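Local coordinates for water-Soluble Chlorophyll Protein (Brassica oleracea var. botrytis, PDB 6S2Z) that binds chlorophyll b in a homotetramer of Kunitz-inhibitor-like subunits and probably serves as a water-soluble chlorophyll carrier, perhaps with protease-inhibitor activity as well, at residues V12-K17 with F60-V65; P39-G44 with P88-L93; I45-L50 with G153-I158. One frame throughout, in Å; residues are numbered along the deposited sequence.

Overall arrangement
Contacts 2 and 3 sit together at the chlorophyll-binding side of the subunit, while contact 1 lies far from the pigment. The chain runs straight from one segment into the next, 39-44 into 45-50, and the two contacts touch where Gly44 C comes within 3.9 Å of Gln156 NE2; their centres are about 17 Å apart. They address different parts of one chlorophyll b: Leu43, Pro88 and Val89 of contact 2 meet its formyl side, Thr48 and Leu49 of contact 3 bond its ester carbonyls. Contact 1 lies across the chain's centre from contact 3, about 24 Å between centres, and about 23 Å from contact 2.

Contact 1: V12-K17 with F60-V65; sequences VKRGAK and FGYEPV
A tight turn docks here through Gly15 on Phe60 of a β-strand: the loop leading into strand 18-22 rests on strand 58-62, partly buried and away from the chlorophyll. Lys13 to Ala16 form a type II β turn, and Gly15, with its positive phi of 80°, occupies the third position. Its amide points at the strand, where Gly15 N donates to Phe60 O over 2.9 Å with an angle of 152° at the hydrogen. Beside this direct bond a water fills the mouth of the turn. It accepts a hydrogen from Phe60 N at 2.7 Å and lies within 2.9 Å of both Lys13 O and Ala16 O, so both backbone polar groups of Phe60 are tied to the turn.

Arg14 reaches the other way, along the strand. With CG opposite the backbone N (chi1 -178°) and a bend at chi2, the chain passes over Gly61, with Arg14 NE 3.7 Å from Gly61 CA. Tyr62 N lies against the rim of one guanidinium face, and Arg14 NH1 comes to the edge of the Tyr62 ring, 4.1 Å from Tyr62 CD2, the two planes almost perpendicular. On the buried side, Val12 CG1 meets Phe60 CD2 at 3.7 Å. The Phe60 ring continues into an edge-to-face pair with Phe171. The result is a type II turn packed on strand 58-62 of a Kunitz-type β-trefoil.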
loop_
_atom_site.group_PDB
_atom_site.type_symbol
_atom_site.label_atom_id
_atom_site.label_comp_id
_atom_site.label_asym_id
_atom_site.label_seq_id
_atom_site.Cartn_x
_atom_site.Cartn_y
_atom_site.Cartn_z
ATOM N N VAL A 12 -25.427 -26.041 11.921
ATOM C CA VAL A 12 -24.622 -24.883 12.271
ATOM C C VAL A 12 -25.116 -24.360 13.618
ATOM O O VAL A 12 -26.310 -24.118 13.793
ATOM C CB VAL A 12 -24.641 -23.823 11.151
ATOM C CG1 VAL A 12 -24.140 -22.460 11.620
ATOM C CG2 VAL A 12 -23.868 -24.303 9.929
ATOM N N LYS A 13 -24.182 -24.227 14.569
ATOM C CA LYS A 13 -24.487 -23.773 15.917
ATOM C C LYS A 13 -24.234 -22.271 16.021
ATOM O O LYS A 13 -23.233 -21.773 15.513
ATOM C CB LYS A 13 -23.656 -24.530 16.962
ATOM C CG LYS A 13 -23.899 -26.034 17.050
ATOM C CD LYS A 13 -23.153 -26.756 18.193
ATOM C CE LYS A 13 -23.833 -26.694 19.554
ATOM N NZ LYS A 13 -25.191 -27.292 19.555
ATOM N N ARG A 14 -25.155 -21.571 16.696
ATOM C CA ARG A 14 -25.013 -20.169 17.046
ATOM C C ARG A 14 -23.648 -19.930 17.699
ATOM O O ARG A 14 -23.225 -20.701 18.553
ATOM C CB ARG A 14 -26.191 -19.758 17.940
ATOM C CG ARG A 14 -26.191 -18.292 18.357
ATOM C CD ARG A 14 -27.545 -17.624 18.593
ATOM N NE ARG A 14 -27.341 -16.248 19.043
ATOM C CZ ARG A 14 -28.263 -15.486 19.621
ATOM N NH1 ARG A 14 -29.490 -15.945 19.820
ATOM N NH2 ARG A 14 -27.947 -14.256 19.988
ATOM N N GLY A 15 -22.941 -18.881 17.251
ATOM C CA GLY A 15 -21.763 -18.383 17.947
ATOM C C GLY A 15 -20.484 -19.184 17.688
ATOM O O GLY A 15 -19.388 -18.695 17.985
ATOM N N ALA A 16 -20.619 -20.406 17.140
ATOM C CA ALA A 16 -19.479 -21.210 16.722
ATOM C C ALA A 16 -18.838 -20.617 15.460
ATOM O O ALA A 16 -19.459 -19.843 14.745
ATOM C CB ALA A 16 -19.895 -22.645 16.530
ATOM N N LYS A 17 -17.570 -20.964 15.222
ATOM C CA LYS A 17 -16.773 -20.394 14.153
ATOM C C LYS A 17 -16.916 -21.221 12.879
ATOM O O LYS A 17 -16.716 -22.433 12.906
ATOM C CB LYS A 17 -15.294 -20.370 14.543
ATOM C CG LYS A 17 -14.829 -19.227 15.432
ATOM C CD LYS A 17 -13.339 -19.389 15.709
ATOM C CE LYS A 17 -12.741 -18.310 16.587
ATOM N NZ LYS A 17 -13.312 -18.356 17.953
ATOM N N PHE A 60 -22.412 -16.788 13.489
ATOM C CA PHE A 60 -23.774 -16.399 13.178
ATOM C C PHE A 60 -24.516 -16.259 14.499
ATOM O O PHE A 60 -24.303 -17.061 15.407
ATOM C CB PHE A 60 -24.424 -17.404 12.224
ATOM C CG PHE A 60 -23.627 -17.753 10.984
ATOM C CD1 PHE A 60 -23.514 -16.863 9.921
ATOM C CD2 PHE A 60 -23.004 -18.982 10.864
ATOM C CE1 PHE A 60 -22.802 -17.194 8.778
ATOM C CE2 PHE A 60 -22.271 -19.303 9.724
ATOM C CZ PHE A 60 -22.179 -18.418 8.670
ATOM N N GLY A 61 -25.331 -15.204 14.604
ATOM C CA GLY A 61 -26.243 -15.006 15.721
ATOM C C GLY A 61 -27.555 -14.378 15.246
ATOM O O GLY A 61 -27.541 -13.546 14.342
ATOM N N TYR A 62 -28.680 -14.806 15.836
ATOM C CA TYR A 62 -30.006 -14.310 15.496
ATOM C C TYR A 62 -30.128 -12.830 15.838
ATOM O O TYR A 62 -29.655 -12.399 16.885
ATOM C CB TYR A 62 -31.099 -15.110 16.215
ATOM C CG TYR A 62 -31.324 -16.489 15.648
ATOM C CD1 TYR A 62 -31.753 -16.654 14.339
ATOM C CD2 TYR A 62 -31.084 -17.633 16.402
ATOM C CE1 TYR A 62 -31.943 -17.915 13.790
ATOM C CE2 TYR A 62 -31.293 -18.906 15.877
ATOM C CZ TYR A 62 -31.716 -19.044 14.560
ATOM O OH TYR A 62 -31.907 -20.272 13.996
ATOM N N GLU A 63 -30.778 -12.080 14.942
ATOM C CA GLU A 63 -31.165 -10.704 15.194
ATOM C C GLU A 63 -32.388 -10.385 14.343
ATOM O O GLU A 63 -32.285 -10.370 13.123
ATOM C CB GLU A 63 -30.023 -9.753 14.852
ATOM C CG GLU A 63 -30.452 -8.298 14.855
ATOM C CD GLU A 63 -30.869 -7.726 16.203
ATOM O OE1 GLU A 63 -30.365 -8.215 17.253
ATOM O OE2 GLU A 63 -31.691 -6.779 16.198
ATOM N N PRO A 64 -33.580 -10.116 14.941
ATOM C CA PRO A 64 -33.728 -9.974 16.395
ATOM C C PRO A 64 -33.532 -11.307 17.111
ATOM O O PRO A 64 -33.519 -12.352 16.464
ATOM C CB PRO A 64 -35.170 -9.472 16.575
ATOM C CG PRO A 64 -35.591 -8.995 15.182
ATOM C CD PRO A 64 -34.857 -9.916 14.230
ATOM N N VAL A 65 -33.384 -11.249 18.445
ATOM C CA VAL A 65 -33.017 -12.413 19.232
ATOM C C VAL A 65 -34.102 -13.484 19.111
ATOM O O VAL A 65 -35.300 -13.194 19.092
ATOM C CB VAL A 65 -32.711 -12.042 20.697
ATOM C CG1 VAL A 65 -32.338 -13.256 21.536
ATOM C CG2 VAL A 65 -31.630 -10.980 20.785
HETATM O O HOH W 1 -22.265 -19.456 14.096
#

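Contact 2: P39-G44 with P88-L93; sequences PFCPLG and PVCNEL. With CHL (chlorophyll b), chain B.
Val89 CG2 and Leu43 CD1 come to the formyl oxygen OMC of chlorophyll b from the two loops, at 3.3 and 3.7 Å, and Pro88 CD lies against the formyl carbon CMC. This group distinguishes chlorophyll b from chlorophyll a, and in this contact it meets methyl and methylene groups. Immediately behind the pocket wall the Cys41-Cys90 disulfide joins two loops of the β-trefoil, the one entering strand 44-47 and the one between strands 78-82 and 97-99; a disulfide between such loops is familiar from Kunitz-type inhibitors.

The bridge has the usual near-perpendicular twist, chi3 -91°. Leu43 lies between sulfur and pigment: its CG packs on Cys90 SG at 3.7 Å, while its CD2 branch rests on the vinyl carbon CAB of the chlorophyll, 3.5 Å away. Farther out, Leu93 reaches over from the end of a type I turn, Cys90 to Leu93, and lays CD1 on Pro42 CB at 3.5 Å. On the remaining side Phe40 crosses Val89 at about a right angle, its CE1 3.9 Å from Val89 CB. Its CG is held between the backbone N and the carbonyl carbon (chi1 48°), which swings the ring back beside the bridge. Phe40 also packs on Phe40 of a neighbouring subunit. Cys90 SG approaches the Phe40 ring at its edge, 5.4 Å from the centroid and 84° off the ring normal.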
loop_
_atom_site.group_PDB
_atom_site.type_symbol
_atom_site.label_atom_id
_atom_site.label_comp_id
_atom_site.label_asym_id
_atom_site.label_seq_id
_atom_site.Cartn_x
_atom_site.Cartn_y
_atom_site.Cartn_z
ATOM N N PRO A 39 -10.187 6.805 2.003
ATOM C CA PRO A 39 -9.994 5.906 3.147
ATOM C C PRO A 39 -10.220 4.451 2.744
ATOM O O PRO A 39 -10.905 4.177 1.758
ATOM C CB PRO A 39 -11.074 6.339 4.162
ATOM C CG PRO A 39 -12.123 7.109 3.372
ATOM C CD PRO A 39 -11.468 7.533 2.066
ATOM N N PHE A 40 -9.615 3.517 3.493
ATOM C CA PHE A 40 -9.803 2.102 3.209
ATOM C C PHE A 40 -10.802 1.499 4.200
ATOM O O PHE A 40 -11.141 0.327 4.105
ATOM C CB PHE A 40 -8.460 1.374 3.145
ATOM C CG PHE A 40 -7.541 1.688 4.302
ATOM C CD1 PHE A 40 -7.825 1.228 5.584
ATOM C CD2 PHE A 40 -6.393 2.441 4.111
ATOM C CE1 PHE A 40 -6.982 1.525 6.643
ATOM C CE2 PHE A 40 -5.552 2.741 5.172
ATOM C CZ PHE A 40 -5.853 2.288 6.438
ATOM N N CYS A 41 -11.249 2.293 5.175
ATOM C CA CYS A 41 -12.340 1.863 6.032
ATOM C C CYS A 41 -13.629 2.482 5.510
ATOM O O CYS A 41 -13.620 3.642 5.125
ATOM C CB CYS A 41 -12.130 2.261 7.487
ATOM S SG CYS A 41 -10.590 1.612 8.171
ATOM N N PRO A 42 -14.758 1.734 5.470
ATOM C CA PRO A 42 -14.779 0.335 5.918
ATOM C C PRO A 42 -14.265 -0.663 4.877
ATOM O O PRO A 42 -14.302 -0.395 3.687
ATOM C CB PRO A 42 -16.273 0.111 6.216
ATOM C CG PRO A 42 -17.006 1.040 5.257
ATOM C CD PRO A 42 -16.084 2.224 5.040
ATOM N N LEU A 43 -13.807 -1.829 5.342
ATOM C CA LEU A 43 -13.319 -2.886 4.476
ATOM C C LEU A 43 -14.478 -3.546 3.738
ATOM O O LEU A 43 -15.590 -3.598 4.254
ATOM C CB LEU A 43 -12.571 -3.931 5.322
ATOM C CG LEU A 43 -11.320 -3.393 6.027
ATOM C CD1 LEU A 43 -10.871 -4.309 7.155
ATOM C CD2 LEU A 43 -10.194 -3.144 5.020
ATOM N N GLY A 44 -14.188 -4.121 2.566
ATOM C CA GLY A 44 -15.153 -4.985 1.910
ATOM C C GLY A 44 -14.831 -6.447 2.179
ATOM O O GLY A 44 -14.011 -6.743 3.043
ATOM N N PRO A 88 -5.874 -5.017 12.825
ATOM C CA PRO A 88 -5.055 -3.803 12.860
ATOM C C PRO A 88 -5.598 -2.515 12.253
ATOM O O PRO A 88 -5.035 -1.453 12.502
ATOM C CB PRO A 88 -3.834 -4.152 11.995
ATOM C CG PRO A 88 -4.322 -5.222 11.057
ATOM C CD PRO A 88 -5.393 -5.969 11.819
ATOM N N VAL A 89 -6.645 -2.607 11.426
ATOM C CA VAL A 89 -7.225 -1.411 10.834
ATOM C C VAL A 89 -8.746 -1.409 11.008
ATOM O O VAL A 89 -9.362 -2.459 11.184
ATOM C CB VAL A 89 -6.813 -1.242 9.358
ATOM C CG1 VAL A 89 -5.305 -1.110 9.199
ATOM C CG2 VAL A 89 -7.345 -2.365 8.489
ATOM N N CYS A 90 -9.332 -0.203 10.930
ATOM C CA CYS A 90 -10.771 -0.001 10.867
ATOM C C CYS A 90 -11.413 -0.379 12.194
ATOM O O CYS A 90 -12.481 -0.985 12.218
ATOM C CB CYS A 90 -11.395 -0.813 9.736
ATOM S SG CYS A 90 -10.689 -0.404 8.117
ATOM N N ASN A 91 -10.765 0.046 13.283
ATOM C CA ASN A 91 -11.058 -0.436 14.627
ATOM C C ASN A 91 -12.216 0.308 15.278
ATOM O O ASN A 91 -12.746 -0.160 16.278
ATOM C CB ASN A 91 -9.826 -0.357 15.518
ATOM C CG ASN A 91 -8.958 -1.563 15.291
ATOM O OD1 ASN A 91 -7.818 -1.416 14.847
ATOM N ND2 ASN A 91 -9.524 -2.742 15.524
ATOM N N GLU A 92 -12.552 1.475 14.727
ATOM C CA GLU A 92 -13.657 2.285 15.205
ATOM C C GLU A 92 -14.968 1.658 14.727
ATOM O O GLU A 92 -16.028 2.033 15.218
ATOM C CB GLU A 92 -13.451 3.751 14.797
ATOM C CG GLU A 92 -13.398 3.985 13.283
ATOM C CD GLU A 92 -12.175 3.529 12.481
ATOM O OE1 GLU A 92 -11.135 3.177 13.097
ATOM O OE2 GLU A 92 -12.253 3.548 11.226
ATOM N N LEU A 93 -14.855 0.674 13.809
ATOM C CA LEU A 93 -15.967 -0.055 13.203
ATOM C C LEU A 93 -15.996 -1.480 13.748
ATOM O O LEU A 93 -14.963 -2.001 14.157
ATOM C CB LEU A 93 -15.780 -0.078 11.682
ATOM C CG LEU A 93 -15.860 1.290 10.997
ATOM C CD1 LEU A 93 -15.737 1.151 9.486
ATOM C CD2 LEU A 93 -17.150 2.033 11.364
HETATM MG MG CHL B . -7.496 -9.049 4.173
HETATM C CHA CHL B . -6.720 -11.796 2.340
HETATM C CHB CHL B . -6.312 -7.181 1.625
HETATM C CHC CHL B . -7.665 -6.316 6.161
HETATM C CHD CHL B . -7.838 -11.090 7.004
HETATM N NA CHL B . -6.894 -9.378 2.277
HETATM C C1A CHL B . -6.770 -10.479 1.692
HETATM C C2A CHL B . -6.525 -10.406 0.242
HETATM C C3A CHL B . -6.202 -8.961 0.074
HETATM C C4A CHL B . -6.484 -8.461 1.419
HETATM C CMA CHL B . -4.744 -8.777 -0.257
HETATM C CAA CHL B . -7.606 -11.004 -0.648
HETATM C CBA CHL B . -7.434 -10.780 -2.129
HETATM C CGA CHL B . -6.624 -11.776 -2.903
HETATM O O1A CHL B . -7.109 -12.753 -3.295
HETATM O O2A CHL B . -5.279 -11.491 -3.253
HETATM N NB CHL B . -7.083 -7.040 3.914
HETATM C C1B CHL B . -6.581 -6.435 2.849
HETATM C C2B CHL B . -6.318 -5.006 2.958
HETATM C C3B CHL B . -6.727 -4.779 4.313
HETATM C C4B CHL B . -7.174 -6.077 4.800
HETATM C CMB CHL B . -5.764 -4.056 1.951
HETATM C CAB CHL B . -6.723 -3.509 5.057
HETATM C CBB CHL B . -5.724 -2.712 5.084
HETATM N NC CHL B . -7.716 -8.737 6.215
HETATM C C1C CHL B . -7.749 -7.594 6.859
HETATM C C2C CHL B . -7.923 -7.722 8.302
HETATM C C3C CHL B . -7.979 -9.114 8.559
HETATM C C4C CHL B . -7.822 -9.634 7.211
HETATM C CMC CHL B . -8.010 -6.709 9.362
HETATM O OMC CHL B . -8.007 -5.554 9.133
HETATM C CAC CHL B . -8.124 -9.809 9.877
HETATM C CBC CHL B . -6.798 -10.010 10.509
HETATM N ND CHL B . -7.358 -11.024 4.665
HETATM C C1D CHL B . -7.471 -11.741 5.755
HETATM C C2D CHL B . -7.215 -13.180 5.527
HETATM C C3D CHL B . -6.937 -13.141 4.103
HETATM C C4D CHL B . -7.038 -11.913 3.723
HETATM C CMD CHL B . -7.266 -14.422 6.362
HETATM C CAD CHL B . -6.573 -13.982 2.951
HETATM O OBD CHL B . -6.439 -15.218 2.972
HETATM C CBD CHL B . -6.436 -13.126 1.764
HETATM C CGD CHL B . -5.119 -13.304 1.093
HETATM O O1D CHL B . -5.039 -13.759 0.020
HETATM O O2D CHL B . -3.905 -12.961 1.703
HETATM C CED CHL B . -2.708 -13.404 1.187
HETATM C C1 CHL B . -4.161 -12.328 -3.186
HETATM C C2 CHL B . -3.027 -11.513 -3.702
HETATM C C3 CHL B . -1.795 -11.640 -3.229
HETATM C C4 CHL B . -1.501 -12.637 -2.196
HETATM C C5 CHL B . -0.691 -10.803 -3.734
HETATM C C6 CHL B . -0.145 -9.955 -2.617
HETATM C C7 CHL B . -1.183 -9.220 -1.811
HETATM C C8 CHL B . -0.513 -8.424 -0.708
HETATM C C9 CHL B . -0.688 -9.057 0.653
HETATM C C10 CHL B . -0.968 -6.984 -0.715
HETATM C C11 CHL B . -0.363 -6.287 -1.883
HETATM C C12 CHL B . -0.394 -4.810 -1.633
HETATM C C13 CHL B . -0.310 -3.997 -2.906
HETATM C C14 CHL B . 1.035 -4.116 -3.574
HETATM C C15 CHL B . -0.598 -2.548 -2.589
HETATM C C16 CHL B . -0.906 -1.757 -3.849
HETATM C C17 CHL B . -1.149 -0.285 -3.561
HETATM C C18 CHL B . -1.856 0.364 -4.727
HETATM C C19 CHL B . -2.866 1.348 -4.247
HETATM C C20 CHL B . -0.856 1.095 -5.546
#

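Contact 3: I45-L50 with G153-I158. With CHL (chlorophyll b), chain B.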
loop_
_atom_site.group_PDB
_atom_site.type_symbol
_atom_site.label_atom_id
_atom_site.label_comp_id
_atom_site.label_asym_id
_atom_site.label_seq_id
_atom_site.Cartn_x
_atom_site.Cartn_y
_atom_site.Cartn_z
ATOM N N ILE A 45 -15.481 -7.348 1.434
ATOM C CA ILE A 45 -15.333 -8.782 1.616
ATOM C C ILE A 45 -15.105 -9.391 0.243
ATOM O O ILE A 45 -15.737 -8.998 -0.727
ATOM C CB ILE A 45 -16.559 -9.409 2.318
ATOM C CG1 ILE A 45 -16.974 -8.594 3.543
ATOM C CG2 ILE A 45 -16.297 -10.868 2.683
ATOM C CD1 ILE A 45 -18.071 -9.263 4.379
ATOM N N THR A 46 -14.168 -10.332 0.177
ATOM C CA THR A 46 -13.607 -10.799 -1.070
ATOM C C THR A 46 -13.426 -12.308 -0.929
ATOM O O THR A 46 -13.188 -12.804 0.181
ATOM C CB THR A 46 -12.250 -10.107 -1.304
ATOM O OG1 THR A 46 -12.473 -8.694 -1.265
ATOM C CG2 THR A 46 -11.599 -10.496 -2.612
ATOM N N GLN A 47 -13.516 -13.041 -2.052
ATOM C CA GLN A 47 -13.023 -14.406 -2.016
ATOM C C GLN A 47 -11.541 -14.361 -2.339
ATOM O O GLN A 47 -11.160 -13.834 -3.380
ATOM C CB GLN A 47 -13.754 -15.339 -2.982
ATOM C CG GLN A 47 -13.224 -16.764 -2.899
ATOM C CD GLN A 47 -13.686 -17.694 -4.000
ATOM O OE1 GLN A 47 -14.284 -17.278 -4.995
ATOM N NE2 GLN A 47 -13.389 -18.976 -3.829
ATOM N N THR A 48 -10.710 -14.915 -1.462
ATOM C CA THR A 48 -9.296 -14.967 -1.801
ATOM C C THR A 48 -9.128 -15.894 -2.999
ATOM O O THR A 48 -9.842 -16.883 -3.093
ATOM C CB THR A 48 -8.416 -15.403 -0.616
ATOM O OG1 THR A 48 -7.070 -15.515 -1.099
ATOM C CG2 THR A 48 -8.817 -16.724 0.009
ATOM N N LEU A 49 -8.170 -15.594 -3.883
ATOM C CA LEU A 49 -7.927 -16.422 -5.055
ATOM C C LEU A 49 -7.100 -17.656 -4.712
ATOM O O LEU A 49 -7.124 -18.617 -5.469
ATOM C CB LEU A 49 -7.221 -15.576 -6.113
ATOM C CG LEU A 49 -8.080 -14.493 -6.779
ATOM C CD1 LEU A 49 -7.197 -13.585 -7.635
ATOM C CD2 LEU A 49 -9.243 -15.107 -7.596
ATOM N N LEU A 50 -6.373 -17.623 -3.584
ATOM C CA LEU A 50 -5.377 -18.632 -3.235
ATOM C C LEU A 50 -6.062 -19.919 -2.770
ATOM O O LEU A 50 -6.863 -19.896 -1.843
ATOM C CB LEU A 50 -4.414 -18.083 -2.172
ATOM C CG LEU A 50 -3.729 -16.738 -2.480
ATOM C CD1 LEU A 50 -2.612 -16.451 -1.491
ATOM C CD2 LEU A 50 -3.177 -16.703 -3.891
ATOM N N GLY A 153 -9.137 -9.055 -9.841
ATOM C CA GLY A 153 -10.489 -9.458 -10.170
ATOM C C GLY A 153 -11.051 -10.533 -9.241
ATOM O O GLY A 153 -12.008 -11.201 -9.609
ATOM N N ALA A 154 -10.464 -10.722 -8.058
ATOM C CA ALA A 154 -10.998 -11.681 -7.090
ATOM C C ALA A 154 -12.453 -11.342 -6.758
ATOM O O ALA A 154 -12.802 -10.176 -6.545
ATOM C CB ALA A 154 -10.150 -11.677 -5.843
ATOM N N PRO A 155 -13.370 -12.335 -6.700
ATOM C CA PRO A 155 -14.775 -12.050 -6.394
ATOM C C PRO A 155 -14.944 -11.094 -5.212
ATOM O O PRO A 155 -14.429 -11.346 -4.124
ATOM C CB PRO A 155 -15.296 -13.442 -6.028
ATOM C CG PRO A 155 -14.515 -14.360 -6.932
ATOM C CD PRO A 155 -13.115 -13.768 -6.948
ATOM N N GLN A 156 -15.715 -10.016 -5.431
ATOM C CA GLN A 156 -15.971 -8.988 -4.432
ATOM C C GLN A 156 -17.470 -8.972 -4.121
ATOM O O GLN A 156 -18.274 -8.788 -5.029
ATOM C CB GLN A 156 -15.507 -7.652 -5.013
ATOM C CG GLN A 156 -15.507 -6.495 -4.032
ATOM C CD GLN A 156 -14.426 -6.713 -3.002
ATOM O OE1 GLN A 156 -13.275 -7.029 -3.340
ATOM N NE2 GLN A 156 -14.795 -6.562 -1.728
ATOM N N LEU A 157 -17.841 -9.142 -2.839
ATOM C CA LEU A 157 -19.235 -9.323 -2.441
ATOM C C LEU A 157 -20.050 -8.025 -2.579
ATOM O O LEU A 157 -19.648 -6.958 -2.099
ATOM C CB LEU A 157 -19.301 -9.854 -1.004
ATOM C CG LEU A 157 -19.307 -11.369 -0.820
ATOM C CD1 LEU A 157 -17.965 -11.998 -1.149
ATOM C CD2 LEU A 157 -19.704 -11.723 0.607
ATOM N N ILE A 158 -21.223 -8.150 -3.206
ATOM C CA ILE A 158 -22.190 -7.082 -3.436
ATOM C C ILE A 158 -23.581 -7.652 -3.141
ATOM O O ILE A 158 -23.738 -8.865 -2.956
ATOM C CB ILE A 158 -22.113 -6.543 -4.883
ATOM C CG1 ILE A 158 -22.407 -7.655 -5.900
ATOM C CG2 ILE A 158 -20.766 -5.868 -5.173
ATOM C CD1 ILE A 158 -22.665 -7.168 -7.310
HETATM MG MG CHL B . -7.496 -9.049 4.173
HETATM C CHA CHL B . -6.720 -11.796 2.340
HETATM C CHB CHL B . -6.312 -7.181 1.625
HETATM C CHC CHL B . -7.665 -6.316 6.161
HETATM C CHD CHL B . -7.838 -11.090 7.004
HETATM N NA CHL B . -6.894 -9.378 2.277
HETATM C C1A CHL B . -6.770 -10.479 1.692
HETATM C C2A CHL B . -6.525 -10.406 0.242
HETATM C C3A CHL B . -6.202 -8.961 0.074
HETATM C C4A CHL B . -6.484 -8.461 1.419
HETATM C CMA CHL B . -4.744 -8.777 -0.257
HETATM C CAA CHL B . -7.606 -11.004 -0.648
HETATM C CBA CHL B . -7.434 -10.780 -2.129
HETATM C CGA CHL B . -6.624 -11.776 -2.903
HETATM O O1A CHL B . -7.109 -12.753 -3.295
HETATM O O2A CHL B . -5.279 -11.491 -3.253
HETATM N NB CHL B . -7.083 -7.040 3.914
HETATM C C1B CHL B . -6.581 -6.435 2.849
HETATM C C2B CHL B . -6.318 -5.006 2.958
HETATM C C3B CHL B . -6.727 -4.779 4.313
HETATM C C4B CHL B . -7.174 -6.077 4.800
HETATM C CMB CHL B . -5.764 -4.056 1.951
HETATM C CAB CHL B . -6.723 -3.509 5.057
HETATM C CBB CHL B . -5.724 -2.712 5.084
HETATM N NC CHL B . -7.716 -8.737 6.215
HETATM C C1C CHL B . -7.749 -7.594 6.859
HETATM C C2C CHL B . -7.923 -7.722 8.302
HETATM C C3C CHL B . -7.979 -9.114 8.559
HETATM C C4C CHL B . -7.822 -9.634 7.211
HETATM C CMC CHL B . -8.010 -6.709 9.362
HETATM O OMC CHL B . -8.007 -5.554 9.133
HETATM C CAC CHL B . -8.124 -9.809 9.877
HETATM C CBC CHL B . -6.798 -10.010 10.509
HETATM N ND CHL B . -7.358 -11.024 4.665
HETATM C C1D CHL B . -7.471 -11.741 5.755
HETATM C C2D CHL B . -7.215 -13.180 5.527
HETATM C C3D CHL B . -6.937 -13.141 4.103
HETATM C C4D CHL B . -7.038 -11.913 3.723
HETATM C CMD CHL B . -7.266 -14.422 6.362
HETATM C CAD CHL B . -6.573 -13.982 2.951
HETATM O OBD CHL B . -6.439 -15.218 2.972
HETATM C CBD CHL B . -6.436 -13.126 1.764
HETATM C CGD CHL B . -5.119 -13.304 1.093
HETATM O O1D CHL B . -5.039 -13.759 0.020
HETATM O O2D CHL B . -3.905 -12.961 1.703
HETATM C CED CHL B . -2.708 -13.404 1.187
HETATM C C1 CHL B . -4.161 -12.328 -3.186
HETATM C C2 CHL B . -3.027 -11.513 -3.702
HETATM C C3 CHL B . -1.795 -11.640 -3.229
HETATM C C4 CHL B . -1.501 -12.637 -2.196
HETATM C C5 CHL B . -0.691 -10.803 -3.734
HETATM C C6 CHL B . -0.145 -9.955 -2.617
HETATM C C7 CHL B . -1.183 -9.220 -1.811
HETATM C C8 CHL B . -0.513 -8.424 -0.708
HETATM C C9 CHL B . -0.688 -9.057 0.653
HETATM C C10 CHL B . -0.968 -6.984 -0.715
HETATM C C11 CHL B . -0.363 -6.287 -1.883
HETATM C C12 CHL B . -0.394 -4.810 -1.633
HETATM C C13 CHL B . -0.310 -3.997 -2.906
HETATM C C14 CHL B . 1.035 -4.116 -3.574
HETATM C C15 CHL B . -0.598 -2.548 -2.589
HETATM C C16 CHL B . -0.906 -1.757 -3.849
HETATM C C17 CHL B . -1.149 -0.285 -3.561
HETATM C C18 CHL B . -1.856 0.364 -4.727
HETATM C C19 CHL B . -2.866 1.348 -4.247
HETATM C C20 CHL B . -0.856 1.095 -5.546
HETATM O O HOH W 2 -17.187 -6.114 -0.466
#
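Thr46 and Gln156 face each other where strands 44-47 and 155-160 meet, a single antiparallel bridge and the close-packed heart of this buried contact. They make a non-hydrogen-bonded pair, so the backbone bonds fall to their neighbours: Leu157 N donates almost straight to Ile45 O (3.0 Å), and Gln47 N donates to Pro155 O (2.8 Å) within the carbonyl plane. Between these two bonds the side chains add a third. Thr46 OG1 gives its hydrogen to Gln156 OE1 at 2.8 Å, coming in tilted 33° from the plane of the amide carbonyl. The bend at chi2 (69°) folds the Gln156 amide back across the strand pair, and its NE2 donates to a water that also accepts from Ile45 N. Hence both ends of the amide are held, which fixes its rotation. The methyl of Ala154 belongs to the close packing too, set against Gln47 O and with its CB 3.6 Å from Leu49 CG.

Past Gln47 the backbones part: Leu49 CA and Ala154 CA are 6.0 Å from each other, farther than the CA atoms of Thr46 and Gln156. On this looser side the partly exposed Leu49 and Pro155 meet at 4.1 Å between Leu49 CD2 and Pro155 CD, with Ile86 of a neighbouring subunit packing on Leu49.

Where the strands diverge, residues 48-49 turn to the pigment. Thr48 OG1, placed opposite its own backbone N (chi1 176°), donates to the methyl-ester carbonyl O1D of the chlorophyll at 2.9 Å, and Leu49 N donates to the carbonyl O1A of the phytyl ester at 3.1 Å. An interstrand bridge of a β-trefoil thus leads directly into the chlorophyll b binding site.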